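Local atomic coordinates of interleukin-20 receptor subunit beta (PDB entry 6DF3), a protein that pairs with IL20RA to form a receptor for interleukins 19, 20 and 24, and with IL22RA1 to form one for interleukins 20 and 24. Residues K170-V175 with R180-S185; T12-L17 with P127-L132. The protein carries 1 engineered substitution. All blocks are in the same frame, centred on the assembly; numbering follows the deposited sequence.

Both contacts reach the same antiparallel sheet of the second fibronectin type III domain, in which strands 167-175 and 130-137 are neighbours. Both are partly buried. Interaction 1 lies within that domain, a hairpin held by hydrogen bonds, with a lysine, an aromatic ring and a glutamate layered along one side and exposed residues such as Tyr181. Interaction 2 joins the two domains over less than a third of the area, close to the centre of the chain: residues 12-17 meet 127-132 without hydrogen bonds between them, by van der Waals contact and a carbonyl at a ring edge, resting on buried Met14 and Phe129. The Phe129 ring links the two, packing also on Thr173 and Val175.

Interaction 1. Residues K170-V175 with R180-S185; sequences KAETFV and RYSAFS. Unlike the reference sequence in segment 170-175: Glu172 (reference Gln).
Lys170 and Phe184 meet across an antiparallel hairpin, the lysine chain running over one face of the ring. Lys170 CB lies 3.7 Å from Ser185 O. With CG between the backbone N and the carbonyl carbon (chi1 58°) and the rest extended, Lys170 CG and CD pass Phe184 CD1, Lys170 CD at 3.4 Å. CE sits over the face as a CH-pi contact, and Lys170 NZ makes a cation-pi interaction 3.9 Å from the Phe184 ring centroid. The opposite face carries Glu172 (glutamine in the reference sequence), its carboxylate stacked at 19° to the ring, which in this variant probably lies between opposite charges. Phe174 CD1 lies over the centre of the Tyr181 ring, 3.2 Å from Tyr181 CE2, with the ring planes 38° apart. Thr173 O accepts from Ser182 N, while Thr173 N gives a bent bond to Ser182 OG. Ser185 repeats this exchange with Ala171. At both, a serine hydroxyl takes the N-H that a carbonyl takes in regular pairing, as Arg180 O does for Val175 N. Strand 180-189 edges, within this chain, the four-stranded sheet of the second fibronectin type III domain; strand 167-175 bonds on its other side to strand 130-137.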
loop_
_atom_site.group_PDB
_atom_site.type_symbol
_atom_site.label_atom_id
_atom_site.label_comp_id
_atom_site.label_asym_id
_atom_site.label_seq_id
_atom_site.Cartn_x
_atom_site.Cartn_y
_atom_site.Cartn_z
ATOM N N LYS C 170 -8.442 -24.760 -15.129
ATOM C CA LYS C 170 -7.034 -24.441 -15.167
ATOM C C LYS C 170 -6.865 -23.038 -14.520
ATOM O O LYS C 170 -7.830 -22.250 -14.483
ATOM C CB LYS C 170 -6.502 -24.429 -16.602
ATOM C CG LYS C 170 -7.243 -23.440 -17.487
ATOM C CD LYS C 170 -6.731 -23.375 -18.905
ATOM C CE LYS C 170 -7.464 -22.298 -19.692
ATOM N NZ LYS C 170 -6.916 -22.149 -21.067
ATOM N N ALA C 171 -5.645 -22.742 -14.078
ATOM C CA ALA C 171 -5.329 -21.522 -13.326
ATOM C C ALA C 171 -3.994 -20.906 -13.752
ATOM O O ALA C 171 -3.030 -21.596 -14.096
ATOM C CB ALA C 171 -5.313 -21.806 -11.830
ATOM N N GLU C 172 -3.946 -19.595 -13.644
ATOM C CA GLU C 172 -2.916 -18.744 -14.189
ATOM C C GLU C 172 -2.625 -17.719 -13.084
ATOM O O GLU C 172 -3.467 -17.491 -12.216
ATOM C CB GLU C 172 -3.606 -18.044 -15.357
ATOM C CG GLU C 172 -2.765 -17.348 -16.379
ATOM C CD GLU C 172 -3.574 -16.396 -17.273
ATOM O OE1 GLU C 172 -3.061 -16.040 -18.360
ATOM O OE2 GLU C 172 -4.702 -15.979 -16.923
ATOM N N THR C 173 -1.499 -17.030 -13.181
ATOM C CA THR C 173 -1.047 -16.145 -12.152
ATOM C C THR C 173 -0.947 -14.746 -12.857
ATOM O O THR C 173 -0.792 -14.693 -14.090
ATOM C CB THR C 173 0.285 -16.752 -11.697
ATOM O OG1 THR C 173 0.286 -17.116 -10.307
ATOM C CG2 THR C 173 1.391 -15.900 -12.098
ATOM N N PHE C 174 -1.095 -13.646 -12.100
ATOM C CA PHE C 174 -0.965 -12.243 -12.611
ATOM C C PHE C 174 -0.269 -11.376 -11.570
ATOM O O PHE C 174 -0.618 -11.467 -10.414
ATOM C CB PHE C 174 -2.309 -11.564 -12.919
ATOM C CG PHE C 174 -2.173 -10.118 -13.341
ATOM C CD1 PHE C 174 -1.617 -9.775 -14.580
ATOM C CD2 PHE C 174 -2.568 -9.085 -12.493
ATOM C CE1 PHE C 174 -1.469 -8.432 -14.978
ATOM C CE2 PHE C 174 -2.433 -7.736 -12.878
ATOM C CZ PHE C 174 -1.884 -7.398 -14.121
ATOM N N VAL C 175 0.684 -10.547 -12.025
ATOM C CA VAL C 175 1.625 -9.785 -11.191
ATOM C C VAL C 175 1.541 -8.299 -11.629
ATOM O O VAL C 175 2.179 -7.866 -12.645
ATOM C CB VAL C 175 3.090 -10.358 -11.331
ATOM C CG1 VAL C 175 4.113 -9.510 -10.562
ATOM C CG2 VAL C 175 3.180 -11.786 -10.790
ATOM N N ARG C 180 2.423 -8.795 -16.072
ATOM C CA ARG C 180 2.627 -10.099 -16.701
ATOM C C ARG C 180 1.767 -11.141 -16.020
ATOM O O ARG C 180 1.536 -11.047 -14.826
ATOM C CB ARG C 180 4.108 -10.515 -16.690
ATOM C CG ARG C 180 4.959 -9.704 -17.669
ATOM C CD ARG C 180 6.439 -10.138 -17.633
ATOM N NE ARG C 180 6.528 -11.603 -17.681
ATOM C CZ ARG C 180 7.365 -12.400 -17.007
ATOM N NH1 ARG C 180 8.276 -11.938 -16.151
ATOM N NH2 ARG C 180 7.257 -13.704 -17.192
ATOM N N TYR C 181 1.267 -12.075 -16.847
ATOM C CA TYR C 181 0.601 -13.320 -16.435
ATOM C C TYR C 181 1.539 -14.488 -16.761
ATOM O O TYR C 181 2.310 -14.402 -17.759
ATOM C CB TYR C 181 -0.703 -13.562 -17.248
ATOM C CG TYR C 181 -1.720 -12.424 -17.215
ATOM C CD1 TYR C 181 -1.545 -11.270 -18.025
ATOM C CD2 TYR C 181 -2.840 -12.483 -16.364
ATOM C CE1 TYR C 181 -2.442 -10.193 -17.977
ATOM C CE2 TYR C 181 -3.772 -11.420 -16.315
ATOM C CZ TYR C 181 -3.573 -10.281 -17.131
ATOM O OH TYR C 181 -4.451 -9.219 -17.082
ATOM N N SER C 182 1.454 -15.542 -15.936
ATOM C CA SER C 182 1.995 -16.874 -16.257
ATOM C C SER C 182 1.179 -17.647 -17.330
ATOM O O SER C 182 0.065 -17.277 -17.700
ATOM C CB SER C 182 2.086 -17.771 -15.010
ATOM O OG SER C 182 0.855 -18.392 -14.664
ATOM N N ALA C 183 1.762 -18.744 -17.800
ATOM C CA ALA C 183 1.058 -19.752 -18.599
ATOM C C ALA C 183 -0.028 -20.352 -17.714
ATOM O O ALA C 183 0.086 -20.305 -16.488
ATOM C CB ALA C 183 2.030 -20.865 -19.052
ATOM N N PHE C 184 -1.053 -20.940 -18.327
ATOM C CA PHE C 184 -2.035 -21.731 -17.574
ATOM C C PHE C 184 -1.402 -23.011 -17.040
ATOM O O PHE C 184 -0.459 -23.528 -17.624
ATOM C CB PHE C 184 -3.269 -22.045 -18.429
ATOM C CG PHE C 184 -4.200 -20.879 -18.553
ATOM C CD1 PHE C 184 -5.197 -20.653 -17.575
ATOM C CD2 PHE C 184 -4.059 -19.961 -19.590
ATOM C CE1 PHE C 184 -6.055 -19.562 -17.662
ATOM C CE2 PHE C 184 -4.925 -18.861 -19.678
ATOM C CZ PHE C 184 -5.931 -18.669 -18.719
ATOM N N SER C 185 -1.899 -23.504 -15.910
ATOM C CA SER C 185 -1.514 -24.825 -15.408
ATOM C C SER C 185 -2.189 -25.916 -16.265
ATOM O O SER C 185 -3.055 -25.611 -17.111
ATOM C CB SER C 185 -1.963 -25.003 -13.961
ATOM O OG SER C 185 -3.396 -25.007 -13.897
#

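Interaction 2. Residues T12-L17 with P127-L132; sequences TNMKHL and PQFEFL
Asn13 and Met14 occupy the corner of a type I' beta turn, closed by Lys15 N to Thr12 O and Thr12 N to Lys15 O, and this corner meets Gln128 and Phe129 with backbones well apart, the nearest CA atoms, those of Met14 and Gln128, being 7.4 Å from each other. Phe129 presents its rim: Asn13 O lies at the ring edge, near its plane, 3.5 Å from Phe129 CE1, and Asn13 CB is 3.7 Å from Phe129 CZ. The Asn13 amide stands almost perpendicular to the ring, at 87°, and its ND2 is hydrogen-bonded to Thr105. Met14 flanks the ring, Met14 CG lying 4.1 Å from Phe129 CZ. Bends at chi2 (-70°) and chi3 (-78°) fold its chain back, bringing the methyl Met14 CE to 3.8 Å from Gln128 CD, where it rests against the amide. An alanine in place of Phe129 would remove the ring that bridges the turn and the sheet behind it, and would probably leave Asn13 and Met14 with a gap beside them. Contact between the segments is of van der Waals kind, with polar amides at its margins and the carbonyl oxygen facing the ring's weakly positive C-H edge; the turn's directed bonds to its surroundings go instead to Thr102, Ile103 and Thr105.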
loop_
_atom_site.group_PDB
_atom_site.type_symbol
_atom_site.label_atom_id
_atom_site.label_comp_id
_atom_site.label_asym_id
_atom_site.label_seq_id
_atom_site.Cartn_x
_atom_site.Cartn_y
_atom_site.Cartn_z
ATOM N N THR C 12 12.626 -16.273 -9.497
ATOM C CA THR C 12 11.551 -17.216 -9.633
ATOM C C THR C 12 10.328 -16.689 -8.857
ATOM O O THR C 12 10.443 -16.473 -7.626
ATOM C CB THR C 12 11.944 -18.543 -8.961
ATOM O OG1 THR C 12 13.096 -19.043 -9.614
ATOM C CG2 THR C 12 10.863 -19.523 -9.188
ATOM N N ASN C 13 9.195 -16.536 -9.552
ATOM C CA ASN C 13 7.911 -16.042 -8.943
ATOM C C ASN C 13 8.117 -14.848 -7.946
ATOM O O ASN C 13 7.780 -14.927 -6.752
ATOM C CB ASN C 13 7.207 -17.210 -8.273
ATOM C CG ASN C 13 6.592 -18.142 -9.272
ATOM O OD1 ASN C 13 6.219 -17.745 -10.384
ATOM N ND2 ASN C 13 6.519 -19.402 -8.911
ATOM N N MET C 14 8.793 -13.813 -8.429
ATOM C CA MET C 14 9.138 -12.598 -7.607
ATOM C C MET C 14 9.998 -12.804 -6.407
ATOM O O MET C 14 10.140 -11.895 -5.618
ATOM C CB MET C 14 7.881 -11.801 -7.230
ATOM C CG MET C 14 7.142 -11.318 -8.447
ATOM S SD MET C 14 7.975 -9.978 -9.438
ATOM C CE MET C 14 7.597 -8.564 -8.382
ATOM N N LYS C 15 10.649 -13.960 -6.276
ATOM C CA LYS C 15 11.743 -14.136 -5.302
ATOM C C LYS C 15 13.109 -14.009 -6.006
ATOM O O LYS C 15 13.416 -14.813 -6.914
ATOM C CB LYS C 15 11.646 -15.520 -4.675
ATOM C CG LYS C 15 12.643 -15.677 -3.558
ATOM C CD LYS C 15 12.658 -17.102 -3.019
ATOM C CE LYS C 15 13.638 -17.194 -1.858
ATOM N NZ LYS C 15 14.141 -18.579 -1.673
ATOM N N HIS C 16 13.934 -13.035 -5.623
ATOM C CA HIS C 16 15.201 -12.821 -6.315
ATOM C C HIS C 16 16.407 -13.218 -5.496
ATOM O O HIS C 16 16.712 -12.601 -4.463
ATOM C CB HIS C 16 15.344 -11.382 -6.780
ATOM C CG HIS C 16 14.057 -10.723 -7.089
ATOM N ND1 HIS C 16 13.200 -11.186 -8.068
ATOM C CD2 HIS C 16 13.482 -9.588 -6.570
ATOM C CE1 HIS C 16 12.100 -10.427 -8.067
ATOM N NE2 HIS C 16 12.250 -9.441 -7.172
ATOM N N LEU C 17 17.135 -14.205 -6.024
ATOM C CA LEU C 17 18.332 -14.767 -5.408
ATOM C C LEU C 17 19.594 -14.320 -6.139
ATOM O O LEU C 17 19.761 -14.658 -7.278
ATOM C CB LEU C 17 18.259 -16.307 -5.474
ATOM C CG LEU C 17 18.078 -17.181 -4.257
ATOM C CD1 LEU C 17 18.367 -18.686 -4.564
ATOM C CD2 LEU C 17 18.976 -16.715 -3.127
ATOM N N PRO C 127 1.631 -11.776 -1.844
ATOM C CA PRO C 127 0.945 -10.532 -2.167
ATOM C C PRO C 127 1.193 -10.021 -3.589
ATOM O O PRO C 127 0.292 -9.392 -4.183
ATOM C CB PRO C 127 1.625 -9.489 -1.193
ATOM C CG PRO C 127 2.054 -10.296 -0.010
ATOM C CD PRO C 127 2.559 -11.570 -0.695
ATOM N N GLN C 128 2.391 -10.270 -4.137
ATOM C CA GLN C 128 2.621 -9.864 -5.467
ATOM C C GLN C 128 1.637 -10.489 -6.472
ATOM O O GLN C 128 1.513 -9.920 -7.553
ATOM C CB GLN C 128 4.084 -10.113 -5.899
ATOM C CG GLN C 128 5.111 -9.349 -5.036
ATOM C CD GLN C 128 5.242 -7.854 -5.433
ATOM O OE1 GLN C 128 4.502 -7.325 -6.330
ATOM N NE2 GLN C 128 6.186 -7.168 -4.785
ATOM N N PHE C 129 0.898 -11.538 -6.120
ATOM C CA PHE C 129 0.141 -12.321 -7.111
ATOM C C PHE C 129 -1.351 -12.363 -6.952
ATOM O O PHE C 129 -1.864 -12.760 -5.871
ATOM C CB PHE C 129 0.566 -13.811 -7.074
ATOM C CG PHE C 129 1.994 -14.065 -7.516
ATOM C CD1 PHE C 129 3.062 -13.907 -6.601
ATOM C CD2 PHE C 129 2.264 -14.540 -8.789
ATOM C CE1 PHE C 129 4.384 -14.154 -6.978
ATOM C CE2 PHE C 129 3.583 -14.811 -9.170
ATOM C CZ PHE C 129 4.641 -14.606 -8.259
ATOM N N GLU C 130 -2.022 -12.143 -8.087
ATOM C CA GLU C 130 -3.451 -12.472 -8.253
ATOM C C GLU C 130 -3.616 -13.692 -9.225
ATOM O O GLU C 130 -2.797 -13.882 -10.190
ATOM C CB GLU C 130 -4.224 -11.258 -8.789
ATOM C CG GLU C 130 -4.402 -10.112 -7.794
ATOM C CD GLU C 130 -4.907 -8.820 -8.463
ATOM O OE1 GLU C 130 -6.101 -8.814 -8.860
ATOM O OE2 GLU C 130 -4.107 -7.835 -8.624
ATOM N N PHE C 131 -4.657 -14.495 -8.947
ATOM C CA PHE C 131 -4.960 -15.754 -9.688
ATOM C C PHE C 131 -6.221 -15.592 -10.530
ATOM O O PHE C 131 -7.273 -15.137 -10.034
ATOM C CB PHE C 131 -5.154 -16.970 -8.766
ATOM C CG PHE C 131 -3.945 -17.311 -7.952
ATOM C CD1 PHE C 131 -3.702 -16.671 -6.739
ATOM C CD2 PHE C 131 -3.003 -18.264 -8.411
ATOM C CE1 PHE C 131 -2.573 -16.982 -5.975
ATOM C CE2 PHE C 131 -1.873 -18.596 -7.648
ATOM C CZ PHE C 131 -1.649 -17.946 -6.439
ATOM N N LEU C 132 -6.062 -15.938 -11.802
ATOM C CA LEU C 132 -7.137 -16.144 -12.750
ATOM C C LEU C 132 -7.447 -17.618 -12.845
ATOM O O LEU C 132 -6.572 -18.436 -13.053
ATOM C CB LEU C 132 -6.677 -15.710 -14.116
ATOM C CG LEU C 132 -7.691 -14.995 -14.961
ATOM C CD1 LEU C 132 -7.217 -13.553 -15.024
ATOM C CD2 LEU C 132 -7.844 -15.637 -16.356
#